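Local coordinates for protein cortical-lytic enzyme (Clostridium perfringens, PDB 5JIP) that acts as a muramidase of glycoside hydrolase family 25, probably cleaving the peptidoglycan of the spore cortex during germination, at residues 236-241 with 247-252; 262-267 with 281-286; 17-20 with 25-28; 33-38 with 208-213. All blocks are in the same frame, centred on the assembly; numbering follows the deposited sequence.

Contact 1. Residues 236-241 with 247-252; sequences TGLNAY and IFVNWT
The rings of Y241 and F248 lie almost parallel, with planes 6° apart, but their centroids are 5.0 Å from each other, too far slid for a full stack. What lies over the Y241 face instead is F248 CB, 3.6 Å from that ring's centroid in a CH-pi contact, while Y241 OH comes over a face of the F248 ring. Y241 reaches this place because its CG sits between its own backbone N and carbonyl carbon (chi1 67°). On the same face of the sheet, N239 ND2 donates to N250 OD1 at 3.2 Å; the donor lies in the N250 side-chain carbonyl plane, yet the two amide planes are turned 80° to each other. The backbone beneath is an antiparallel beta hairpin: N239–N250 and Y241–F248 are hydrogen-bonded pairs, and A240–V249 between them is non-hydrogen-bonded. A240 and V249 turn to the other face, A240 CB meeting V249 CG2 at 4.1 Å, and L238 CD1 comes in to V249 CG1 at 3.7 Å. V249 also packs on I298 of strand 296-304. Further along the pair, T252 N donates to T236 O at 3.0 Å, and one water bridges T236 OG1 and T252 OG1.

Contact 2. Residues 262-267 with 281-286; sequences YNVFVN and IVIDKS
Next to I283, whose side chain packs against V264 and V266, D284 OD1 takes two bonds from S286, one from OG at 2.7 Å and one from the backbone N at 3.0 Å. The second defines an Asx turn at the passage from strand 281-284 to the 3-10 segment 285-286; both donors approach from the same face of the carboxylate, OG from well above its plane and N on the anti side. The strands themselves belong to the two sheets of a beta sandwich whose three- and four-stranded arrangement resembles the fibronectin type III fold. Their short axes pass 10.0 Å apart at 33°, a separation that fits sheets packed face to face and not neighbours in one sheet. Contact between them is made by methyl groups alone. I283 is stretched out (chi2 174°), which carries CD1 across the interface to V266 CG2 at 3.8 Å, the two side chains meeting tip to tip. The same CD1 lies 4.0 Å from V264 CG1, so it bridges two residues that face inward from one strand. On the outer side of strand 259-266, N263 ND2 donates to T273 OG1 of the second subunit, which places the four-stranded sheet at the dimer interface. Further along the interior, V264 also offers its other methyl to the same three-stranded sheet, CG2 meeting I281 CG2 at 4.2 Å.

Contact 3. Residues 17-20 with 25-28; sequences PDLN and DVNF
L19 and V26 reach toward each other tip to tip, L19 CD1 standing 3.8 Å from V26 CG1 although their CA atoms are 8.8 Å apart. The apolar contacts converge on that one leucine methyl, for L19 CD1 also lies 4.0 Å from F28 CE1, approaching the ring obliquely. Within 25-28, V26 CG1 rests over a face of the same ring, 3.4 Å above its plane and displaced toward the rim, so the leucine and valine methyls both lie near the CZ end of the phenylalanine. An extended leucine (chi2 170°) spans the gap, and V26 presents CG1 because that branch is anti to its backbone N (chi1 177°).

Polar interactions lie at the flanks. N27 holds the N-cap position of helix 28-34, its OD1 accepting from T30 N, and N20 OD1 accepts from F22 N in the intervening loop.

In the fold, 17-20 ends strand 15-19, whereas the loop residues 25-27 lead into helix 28-34, which returns to the parallel strand 38-44: a beta-alpha-beta crossover of the family 25 barrel. L19 and F28 both touch I38 on that returning strand, L19 also packs on V217 of strand 217-221, and F28 meets F59 of helix 56-66 edge-to-face.

Contact 4. Residues 33-38 with 208-213; sequences KNSDFI and GKLDGV
The CA atoms of N34 and D211 come within 8.0 Å where the weakly bonded end of helix 28-34 meets a type II beta turn running from L210 to V213, closed by V213 N to L210 O at 3.1 Å. The central peptide of that turn supplies the acceptor: N34 ND2 donates to D211 O over 2.9 Å with an N-H...O angle of 160°. The acceptor lies in the amide plane of N34, although the donor is tilted from the D211 carbonyl plane. N34 is folded so that CG sits between its backbone N and carbonyl carbon (chi1 62°), and its other end is also held, S35 OG donating to N34 OD1 at 2.9 Å. Both ends of the amide are engaged, which restricts its rotation, and the carbonyl acceptor D211 O supports placing ND2 on that side. Turn and helix end both belong to the TIM-barrel-like catalytic fold of family 25, the turn lying between strands 201-208 and 217-221. L210 lies across the amide, with CD1 3.6 Å from N34 ND2, and it divides its two methyls between the neighbours: CD2 stands 3.8 Å from S35 OG. L210 also packs on L31 of the helix, F15 and L219. G212 O accepts in turn from N27 N, the N-cap residue of helix 28-34.

The four contacts form two groups. Along the chain contact 3 comes first, then 4, 1 and 2, each closing before the next opens. Contacts 3 and 4, centred 8 Å apart, share the start of the barrel, where strand 15-19 and helix 28-34 follow each other. Contact 4 also ties that early region to a loop some 170 residues later. Contacts 1 and 2, centred 11 Å apart, lie in the C-terminal beta sandwich, where strands 246-250 and 280-284 are sheet neighbours joined by I247 N to I283 O at 2.8 Å. Centres of contacts 2 and 3 are about 45 Å apart, on opposite sides of the chain's centre, consistent with an elongated two-domain enzyme.

Contact 1. Residues 236-241 with 247-252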
loop_
_atom_site.group_PDB
_atom_site.type_symbol
_atom_site.label_atom_id
_atom_site.label_comp_id
_atom_site.label_asym_id
_atom_site.label_seq_id
_atom_site.Cartn_x
_atom_site.Cartn_y
_atom_site.Cartn_z
ATOM N N THR A 236 5.161 -6.076 -16.341
ATOM C CA THR A 236 5.947 -6.566 -17.462
ATOM C C THR A 236 7.012 -7.523 -16.957
ATOM O O THR A 236 7.325 -7.560 -15.763
ATOM C CB THR A 236 6.613 -5.426 -18.243
ATOM O OG1 THR A 236 7.651 -4.825 -17.469
ATOM C CG2 THR A 236 5.555 -4.366 -18.612
ATOM N N GLY A 237 7.555 -8.307 -17.885
ATOM C CA GLY A 237 8.643 -9.215 -17.564
ATOM C C GLY A 237 8.255 -10.377 -16.679
ATOM O O GLY A 237 9.112 -10.922 -15.971
ATOM N N LEU A 238 6.998 -10.811 -16.742
ATOM C CA LEU A 238 6.533 -11.877 -15.878
ATOM C C LEU A 238 7.138 -13.194 -16.335
ATOM O O LEU A 238 7.180 -13.492 -17.525
ATOM C CB LEU A 238 5.010 -11.972 -15.909
ATOM C CG LEU A 238 4.396 -13.026 -14.987
ATOM C CD1 LEU A 238 4.692 -12.721 -13.510
ATOM C CD2 LEU A 238 2.867 -13.149 -15.258
ATOM N N ASN A 239 7.567 -13.997 -15.377
ATOM C CA ASN A 239 8.239 -15.258 -15.663
ATOM C C ASN A 239 8.004 -16.189 -14.491
ATOM O O ASN A 239 7.921 -15.748 -13.345
ATOM C CB ASN A 239 9.742 -15.068 -15.881
ATOM C CG ASN A 239 10.445 -16.373 -16.192
ATOM O OD1 ASN A 239 10.088 -17.071 -17.144
ATOM N ND2 ASN A 239 11.442 -16.713 -15.386
ATOM N N ALA A 240 7.891 -17.476 -14.785
ATOM C CA ALA A 240 7.684 -18.455 -13.733
ATOM C C ALA A 240 8.276 -19.784 -14.164
ATOM O O ALA A 240 8.347 -20.087 -15.357
ATOM C CB ALA A 240 6.192 -18.641 -13.424
ATOM N N TYR A 241 8.660 -20.590 -13.173
ATOM C CA TYR A 241 9.087 -21.962 -13.411
ATOM C C TYR A 241 8.706 -22.797 -12.199
ATOM O O TYR A 241 8.536 -22.272 -11.091
ATOM C CB TYR A 241 10.600 -22.043 -13.706
ATOM C CG TYR A 241 11.517 -21.680 -12.549
ATOM C CD1 TYR A 241 11.892 -22.631 -11.603
ATOM C CD2 TYR A 241 12.022 -20.390 -12.414
ATOM C CE1 TYR A 241 12.731 -22.310 -10.557
ATOM C CE2 TYR A 241 12.861 -20.050 -11.362
ATOM C CZ TYR A 241 13.214 -21.017 -10.440
ATOM O OH TYR A 241 14.043 -20.697 -9.399
ATOM N N ILE A 247 6.239 -23.062 -7.162
ATOM C CA ILE A 247 6.252 -22.201 -8.336
ATOM C C ILE A 247 7.053 -20.955 -7.999
ATOM O O ILE A 247 6.740 -20.243 -7.038
ATOM C CB ILE A 247 4.833 -21.836 -8.790
ATOM C CG1 ILE A 247 3.994 -23.105 -8.962
ATOM C CG2 ILE A 247 4.897 -21.096 -10.125
ATOM C CD1 ILE A 247 2.528 -22.858 -9.166
ATOM N N PHE A 248 8.097 -20.697 -8.782
ATOM C CA PHE A 248 8.964 -19.538 -8.594
ATOM C C PHE A 248 8.558 -18.491 -9.626
ATOM O O PHE A 248 8.710 -18.714 -10.829
ATOM C CB PHE A 248 10.432 -19.936 -8.750
ATOM C CG PHE A 248 10.915 -20.852 -7.663
ATOM C CD1 PHE A 248 10.621 -22.207 -7.702
ATOM C CD2 PHE A 248 11.650 -20.352 -6.597
ATOM C CE1 PHE A 248 11.060 -23.056 -6.689
ATOM C CE2 PHE A 248 12.085 -21.185 -5.580
ATOM C CZ PHE A 248 11.795 -22.541 -5.622
ATOM N N VAL A 249 8.035 -17.360 -9.162
ATOM C CA VAL A 249 7.507 -16.320 -10.042
ATOM C C VAL A 249 8.335 -15.057 -9.872
ATOM O O VAL A 249 8.698 -14.684 -8.752
ATOM C CB VAL A 249 6.014 -16.036 -9.749
ATOM C CG1 VAL A 249 5.444 -15.060 -10.777
ATOM C CG2 VAL A 249 5.204 -17.339 -9.715
ATOM N N ASN A 250 8.628 -14.384 -10.984
ATOM C CA ASN A 250 9.352 -13.123 -10.886
ATOM C C ASN A 250 8.860 -12.182 -11.976
ATOM O O ASN A 250 8.199 -12.598 -12.936
ATOM C CB ASN A 250 10.877 -13.326 -10.962
ATOM C CG ASN A 250 11.357 -13.660 -12.355
ATOM O OD1 ASN A 250 11.171 -14.774 -12.847
ATOM N ND2 ASN A 250 12.011 -12.708 -12.982
ATOM N N TRP A 251 9.162 -10.896 -11.798
ATOM C CA TRP A 251 8.698 -9.885 -12.742
ATOM C C TRP A 251 9.586 -8.655 -12.650
ATOM O O TRP A 251 10.372 -8.484 -11.715
ATOM C CB TRP A 251 7.217 -9.535 -12.481
ATOM C CG TRP A 251 6.910 -9.086 -11.068
ATOM C CD1 TRP A 251 6.933 -7.814 -10.596
ATOM C CD2 TRP A 251 6.525 -9.919 -9.959
ATOM N NE1 TRP A 251 6.589 -7.793 -9.248
ATOM C CE2 TRP A 251 6.344 -9.070 -8.837
ATOM C CE3 TRP A 251 6.337 -11.288 -9.802
ATOM C CZ2 TRP A 251 5.969 -9.552 -7.578
ATOM C CZ3 TRP A 251 5.961 -11.771 -8.553
ATOM C CH2 TRP A 251 5.786 -10.901 -7.455
ATOM N N THR A 252 9.458 -7.790 -13.658
ATOM C CA THR A 252 10.082 -6.482 -13.623
ATOM C C THR A 252 9.302 -5.574 -12.700
ATOM O O THR A 252 8.069 -5.567 -12.717
ATOM C CB THR A 252 10.123 -5.870 -15.023
ATOM O OG1 THR A 252 10.848 -6.742 -15.891
ATOM C CG2 THR A 252 10.766 -4.473 -14.993
HETATM O O HOH W 1 6.242 -4.385 -14.104
HETATM O O HOH W 2 10.438 -6.012 -18.298
HETATM O O HOH W 3 11.514 -9.713 -15.462
#

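Contact 2. Residues 262-267 with 281-286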
loop_
_atom_site.group_PDB
_atom_site.type_symbol
_atom_site.label_atom_id
_atom_site.label_comp_id
_atom_site.label_asym_id
_atom_site.label_seq_id
_atom_site.Cartn_x
_atom_site.Cartn_y
_atom_site.Cartn_z
ATOM N N TYR A 262 1.474 -5.713 -5.353
ATOM C CA TYR A 262 1.027 -6.651 -6.366
ATOM C C TYR A 262 0.229 -7.753 -5.703
ATOM O O TYR A 262 0.516 -8.154 -4.569
ATOM C CB TYR A 262 2.195 -7.309 -7.123
ATOM C CG TYR A 262 3.266 -6.387 -7.611
ATOM C CD1 TYR A 262 4.292 -5.979 -6.769
ATOM C CD2 TYR A 262 3.292 -5.969 -8.941
ATOM C CE1 TYR A 262 5.276 -5.130 -7.215
ATOM C CE2 TYR A 262 4.266 -5.142 -9.399
ATOM C CZ TYR A 262 5.275 -4.736 -8.556
ATOM O OH TYR A 262 6.242 -3.908 -9.053
ATOM N N ASN A 263 -0.755 -8.253 -6.433
ATOM C CA ASN A 263 -1.425 -9.509 -6.132
ATOM C C ASN A 263 -1.094 -10.515 -7.229
ATOM O O ASN A 263 -1.158 -10.195 -8.422
ATOM C CB ASN A 263 -2.943 -9.343 -6.058
ATOM C CG ASN A 263 -3.383 -8.506 -4.873
ATOM O OD1 ASN A 263 -2.812 -8.589 -3.776
ATOM N ND2 ASN A 263 -4.366 -7.643 -5.101
ATOM N N VAL A 264 -0.796 -11.743 -6.809
ATOM C CA VAL A 264 -0.452 -12.848 -7.705
ATOM C C VAL A 264 -1.490 -13.947 -7.562
ATOM O O VAL A 264 -1.986 -14.218 -6.456
ATOM C CB VAL A 264 0.958 -13.389 -7.405
ATOM C CG1 VAL A 264 1.271 -14.609 -8.265
ATOM C CG2 VAL A 264 1.985 -12.279 -7.633
ATOM N N PHE A 265 -1.797 -14.592 -8.683
ATOM C CA PHE A 265 -2.854 -15.593 -8.746
ATOM C C PHE A 265 -2.377 -16.839 -9.478
ATOM O O PHE A 265 -1.610 -16.745 -10.446
ATOM C CB PHE A 265 -4.065 -15.043 -9.460
ATOM C CG PHE A 265 -4.640 -13.795 -8.820
ATOM C CD1 PHE A 265 -4.135 -12.535 -9.133
ATOM C CD2 PHE A 265 -5.686 -13.894 -7.908
ATOM C CE1 PHE A 265 -4.671 -11.387 -8.540
ATOM C CE2 PHE A 265 -6.221 -12.754 -7.293
ATOM C CZ PHE A 265 -5.724 -11.503 -7.618
ATOM N N VAL A 266 -2.863 -17.995 -9.016
ATOM C CA VAL A 266 -2.639 -19.287 -9.666
ATOM C C VAL A 266 -3.999 -19.811 -10.114
ATOM O O VAL A 266 -4.882 -20.053 -9.276
ATOM C CB VAL A 266 -1.945 -20.293 -8.733
ATOM C CG1 VAL A 266 -1.848 -21.663 -9.433
ATOM C CG2 VAL A 266 -0.571 -19.801 -8.297
ATOM N N ASN A 267 -4.168 -19.979 -11.429
ATOM C CA ASN A 267 -5.462 -20.325 -11.995
ATOM C C ASN A 267 -6.546 -19.463 -11.347
ATOM O O ASN A 267 -7.584 -19.979 -10.923
ATOM C CB ASN A 267 -5.763 -21.814 -11.800
ATOM C CG ASN A 267 -4.789 -22.728 -12.536
ATOM O OD1 ASN A 267 -4.238 -22.366 -13.579
ATOM N ND2 ASN A 267 -4.586 -23.913 -12.000
ATOM N N ILE A 281 7.866 -14.031 -5.916
ATOM C CA ILE A 281 7.145 -14.773 -4.891
ATOM C C ILE A 281 7.392 -16.254 -5.152
ATOM O O ILE A 281 7.490 -16.696 -6.301
ATOM C CB ILE A 281 5.629 -14.459 -4.874
ATOM C CG1 ILE A 281 4.952 -15.161 -3.694
ATOM C CG2 ILE A 281 4.991 -14.892 -6.165
ATOM C CD1 ILE A 281 3.430 -14.889 -3.521
ATOM N N VAL A 282 7.530 -17.016 -4.081
ATOM C CA VAL A 282 7.645 -18.464 -4.163
ATOM C C VAL A 282 6.340 -19.027 -3.643
ATOM O O VAL A 282 5.933 -18.709 -2.524
ATOM C CB VAL A 282 8.835 -18.985 -3.349
ATOM C CG1 VAL A 282 9.022 -20.482 -3.599
ATOM C CG2 VAL A 282 10.087 -18.173 -3.660
ATOM N N ILE A 283 5.679 -19.839 -4.451
ATOM C CA ILE A 283 4.328 -20.311 -4.172
ATOM C C ILE A 283 4.377 -21.811 -3.943
ATOM O O ILE A 283 4.903 -22.556 -4.780
ATOM C CB ILE A 283 3.361 -19.985 -5.319
ATOM C CG1 ILE A 283 3.306 -18.478 -5.544
ATOM C CG2 ILE A 283 1.975 -20.544 -5.027
ATOM C CD1 ILE A 283 2.479 -18.098 -6.759
ATOM N N ASP A 284 3.787 -22.249 -2.832
ATOM C CA ASP A 284 3.662 -23.665 -2.511
ATOM C C ASP A 284 2.524 -24.277 -3.324
ATOM O O ASP A 284 1.359 -23.883 -3.169
ATOM C CB ASP A 284 3.430 -23.815 -1.004
ATOM C CG ASP A 284 3.530 -25.247 -0.528
ATOM O OD1 ASP A 284 3.121 -26.155 -1.276
ATOM O OD2 ASP A 284 4.014 -25.462 0.602
ATOM N N LYS A 285 2.861 -25.259 -4.179
ATOM C CA LYS A 285 1.888 -25.842 -5.106
ATOM C C LYS A 285 0.763 -26.576 -4.398
ATOM O O LYS A 285 -0.344 -26.682 -4.948
ATOM C CB LYS A 285 2.579 -26.821 -6.049
ATOM C CG LYS A 285 3.330 -26.183 -7.176
ATOM C CD LYS A 285 4.178 -27.221 -7.904
ATOM C CE LYS A 285 3.314 -28.145 -8.736
ATOM N NZ LYS A 285 4.133 -29.083 -9.553
ATOM N N SER A 286 1.035 -27.112 -3.208
ATOM C CA SER A 286 0.053 -27.927 -2.502
ATOM C C SER A 286 -1.172 -27.132 -2.095
ATOM O O SER A 286 -2.211 -27.725 -1.798
ATOM C CB SER A 286 0.688 -28.538 -1.262
ATOM O OG SER A 286 0.998 -27.530 -0.333
#

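Contact 3. Residues 17-20 with 25-28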
loop_
_atom_site.group_PDB
_atom_site.type_symbol
_atom_site.label_atom_id
_atom_site.label_comp_id
_atom_site.label_asym_id
_atom_site.label_seq_id
_atom_site.Cartn_x
_atom_site.Cartn_y
_atom_site.Cartn_z
ATOM N N PRO A 17 -6.462 21.206 -17.809
ATOM C CA PRO A 17 -7.804 21.778 -17.834
ATOM C C PRO A 17 -8.879 20.725 -17.626
ATOM O O PRO A 17 -8.652 19.523 -17.778
ATOM C CB PRO A 17 -7.882 22.354 -19.254
ATOM C CG PRO A 17 -7.120 21.323 -20.063
ATOM C CD PRO A 17 -5.954 20.946 -19.177
ATOM N N ASP A 18 -10.079 21.200 -17.298
ATOM C CA ASP A 18 -11.257 20.380 -17.541
ATOM C C ASP A 18 -12.153 21.096 -18.541
ATOM O O ASP A 18 -12.202 22.336 -18.592
ATOM C CB ASP A 18 -12.016 20.016 -16.249
ATOM C CG ASP A 18 -12.431 21.228 -15.439
ATOM O OD1 ASP A 18 -11.608 21.704 -14.630
ATOM O OD2 ASP A 18 -13.581 21.687 -15.604
ATOM N N LEU A 19 -12.820 20.285 -19.363
ATOM C CA LEU A 19 -13.508 20.731 -20.575
ATOM C C LEU A 19 -14.862 20.042 -20.690
ATOM O O LEU A 19 -15.098 18.985 -20.099
ATOM C CB LEU A 19 -12.694 20.405 -21.840
ATOM C CG LEU A 19 -11.222 20.816 -21.920
ATOM C CD1 LEU A 19 -10.562 20.168 -23.146
ATOM C CD2 LEU A 19 -11.096 22.310 -21.972
ATOM N N ASN A 20 -15.758 20.643 -21.469
ATOM C CA ASN A 20 -17.007 19.983 -21.815
ATOM C C ASN A 20 -17.464 20.509 -23.172
ATOM O O ASN A 20 -16.715 21.190 -23.871
ATOM C CB ASN A 20 -18.057 20.164 -20.712
ATOM C CG ASN A 20 -18.428 21.622 -20.465
ATOM O OD1 ASN A 20 -18.343 22.481 -21.348
ATOM N ND2 ASN A 20 -18.818 21.904 -19.239
ATOM N N ASP A 25 -13.098 25.887 -29.373
ATOM C CA ASP A 25 -11.832 25.951 -30.100
ATOM C C ASP A 25 -10.745 25.152 -29.377
ATOM O O ASP A 25 -9.689 25.672 -29.041
ATOM C CB ASP A 25 -11.386 27.406 -30.318
ATOM C CG ASP A 25 -12.456 28.241 -31.036
ATOM O OD1 ASP A 25 -13.482 27.678 -31.502
ATOM O OD2 ASP A 25 -12.297 29.476 -31.119
ATOM N N VAL A 26 -11.028 23.875 -29.131
ATOM C CA VAL A 26 -10.112 23.030 -28.371
ATOM C C VAL A 26 -9.152 22.323 -29.332
ATOM O O VAL A 26 -9.567 21.478 -30.131
ATOM C CB VAL A 26 -10.883 22.022 -27.510
ATOM C CG1 VAL A 26 -9.907 21.092 -26.775
ATOM C CG2 VAL A 26 -11.814 22.754 -26.526
ATOM N N ASN A 27 -7.864 22.646 -29.239
ATOM C CA ASN A 27 -6.845 21.993 -30.046
ATOM C C ASN A 27 -6.050 21.044 -29.156
ATOM O O ASN A 27 -5.161 21.465 -28.414
ATOM C CB ASN A 27 -5.928 23.002 -30.704
ATOM C CG ASN A 27 -4.989 22.355 -31.668
ATOM O OD1 ASN A 27 -4.607 21.190 -31.491
ATOM N ND2 ASN A 27 -4.636 23.079 -32.726
ATOM N N PHE A 28 -6.350 19.757 -29.269
ATOM C CA PHE A 28 -5.748 18.775 -28.373
ATOM C C PHE A 28 -4.286 18.569 -28.681
ATOM O O PHE A 28 -3.511 18.229 -27.785
ATOM C CB PHE A 28 -6.512 17.469 -28.445
ATOM C CG PHE A 28 -7.860 17.534 -27.775
ATOM C CD1 PHE A 28 -7.962 17.474 -26.385
ATOM C CD2 PHE A 28 -9.025 17.680 -28.529
ATOM C CE1 PHE A 28 -9.190 17.528 -25.767
ATOM C CE2 PHE A 28 -10.258 17.745 -27.923
ATOM C CZ PHE A 28 -10.352 17.656 -26.527
#

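Contact 4. Residues 33-38 with 208-213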
loop_
_atom_site.group_PDB
_atom_site.type_symbol
_atom_site.label_atom_id
_atom_site.label_comp_id
_atom_site.label_asym_id
_atom_site.label_seq_id
_atom_site.Cartn_x
_atom_site.Cartn_y
_atom_site.Cartn_z
ATOM N N LYS A 33 1.014 19.319 -25.367
ATOM C CA LYS A 33 2.322 19.883 -25.067
ATOM C C LYS A 33 2.353 20.640 -23.755
ATOM O O LYS A 33 3.440 20.808 -23.178
ATOM C CB LYS A 33 2.774 20.856 -26.167
ATOM C CG LYS A 33 2.996 20.225 -27.512
ATOM C CD LYS A 33 4.122 19.203 -27.482
ATOM C CE LYS A 33 3.683 17.891 -28.125
ATOM N NZ LYS A 33 3.017 16.967 -27.165
ATOM N N ASN A 34 1.203 21.093 -23.260
ATOM C CA ASN A 34 1.187 21.921 -22.067
ATOM C C ASN A 34 0.355 21.371 -20.917
ATOM O O ASN A 34 0.383 21.962 -19.835
ATOM C CB ASN A 34 0.744 23.361 -22.415
ATOM C CG ASN A 34 -0.670 23.454 -22.969
ATOM O OD1 ASN A 34 -1.531 22.586 -22.732
ATOM N ND2 ASN A 34 -0.921 24.530 -23.717
ATOM N N SER A 35 -0.348 20.258 -21.096
ATOM C CA SER A 35 -1.215 19.704 -20.066
ATOM C C SER A 35 -0.765 18.298 -19.701
ATOM O O SER A 35 -0.511 17.477 -20.588
ATOM C CB SER A 35 -2.671 19.688 -20.541
ATOM O OG SER A 35 -3.108 20.985 -20.890
ATOM N N ASP A 36 -0.679 18.019 -18.397
ATOM C CA ASP A 36 -0.371 16.666 -17.932
ATOM C C ASP A 36 -1.574 15.747 -18.004
ATOM O O ASP A 36 -1.418 14.521 -18.067
ATOM C CB ASP A 36 0.131 16.707 -16.496
ATOM C CG ASP A 36 1.411 17.497 -16.348
ATOM O OD1 ASP A 36 2.453 17.060 -16.880
ATOM O OD2 ASP A 36 1.382 18.541 -15.699
ATOM N N PHE A 37 -2.772 16.314 -17.987
ATOM C CA PHE A 37 -3.998 15.534 -17.994
ATOM C C PHE A 37 -5.093 16.446 -18.508
ATOM O O PHE A 37 -4.955 17.674 -18.487
ATOM C CB PHE A 37 -4.360 15.010 -16.583
ATOM C CG PHE A 37 -4.495 16.109 -15.547
ATOM C CD1 PHE A 37 -5.663 16.865 -15.445
ATOM C CD2 PHE A 37 -3.445 16.414 -14.703
ATOM C CE1 PHE A 37 -5.778 17.880 -14.525
ATOM C CE2 PHE A 37 -3.558 17.424 -13.771
ATOM C CZ PHE A 37 -4.733 18.162 -13.676
ATOM N N ILE A 38 -6.182 15.834 -18.975
ATOM C CA ILE A 38 -7.396 16.565 -19.333
ATOM C C ILE A 38 -8.600 15.827 -18.762
ATOM O O ILE A 38 -8.786 14.626 -19.011
ATOM C CB ILE A 38 -7.579 16.722 -20.865
ATOM C CG1 ILE A 38 -6.443 17.539 -21.463
ATOM C CG2 ILE A 38 -8.927 17.363 -21.180
ATOM C CD1 ILE A 38 -6.431 17.499 -22.970
ATOM N N GLY A 208 -9.343 30.699 -16.788
ATOM C CA GLY A 208 -7.950 30.676 -17.124
ATOM C C GLY A 208 -7.711 30.859 -18.609
ATOM O O GLY A 208 -8.609 30.727 -19.439
ATOM N N LYS A 209 -6.467 31.174 -18.933
ATOM C CA LYS A 209 -6.004 31.290 -20.316
ATOM C C LYS A 209 -4.962 30.216 -20.564
ATOM O O LYS A 209 -3.908 30.198 -19.911
ATOM C CB LYS A 209 -5.426 32.681 -20.580
ATOM C CG LYS A 209 -4.823 32.877 -21.968
ATOM C CD LYS A 209 -4.202 34.282 -22.066
ATOM C CE LYS A 209 -3.773 34.633 -23.484
ATOM N NZ LYS A 209 -2.467 34.017 -23.851
ATOM N N LEU A 210 -5.266 29.306 -21.484
ATOM C CA LEU A 210 -4.335 28.239 -21.848
ATOM C C LEU A 210 -4.337 28.054 -23.352
ATOM O O LEU A 210 -5.403 27.853 -23.937
ATOM C CB LEU A 210 -4.724 26.919 -21.197
ATOM C CG LEU A 210 -3.778 25.737 -21.394
ATOM C CD1 LEU A 210 -2.373 26.024 -20.833
ATOM C CD2 LEU A 210 -4.394 24.525 -20.731
ATOM N N ASP A 211 -3.152 28.108 -23.963
ATOM C CA ASP A 211 -3.022 27.855 -25.399
ATOM C C ASP A 211 -3.640 26.503 -25.717
ATOM O O ASP A 211 -3.334 25.506 -25.068
ATOM C CB ASP A 211 -1.541 27.853 -25.822
ATOM C CG ASP A 211 -0.945 29.253 -25.968
ATOM O OD1 ASP A 211 -1.648 30.256 -25.721
ATOM O OD2 ASP A 211 0.257 29.340 -26.327
ATOM N N GLY A 212 -4.518 26.472 -26.702
ATOM C CA GLY A 212 -5.189 25.248 -27.067
ATOM C C GLY A 212 -6.633 25.191 -26.652
ATOM O O GLY A 212 -7.343 24.251 -27.051
ATOM N N VAL A 213 -7.099 26.161 -25.865
ATOM C CA VAL A 213 -8.511 26.332 -25.572
ATOM C C VAL A 213 -8.852 27.783 -25.857
ATOM O O VAL A 213 -8.172 28.688 -25.359
ATOM C CB VAL A 213 -8.861 25.970 -24.119
ATOM C CG1 VAL A 213 -10.323 26.177 -23.879
ATOM C CG2 VAL A 213 -8.472 24.533 -23.832
#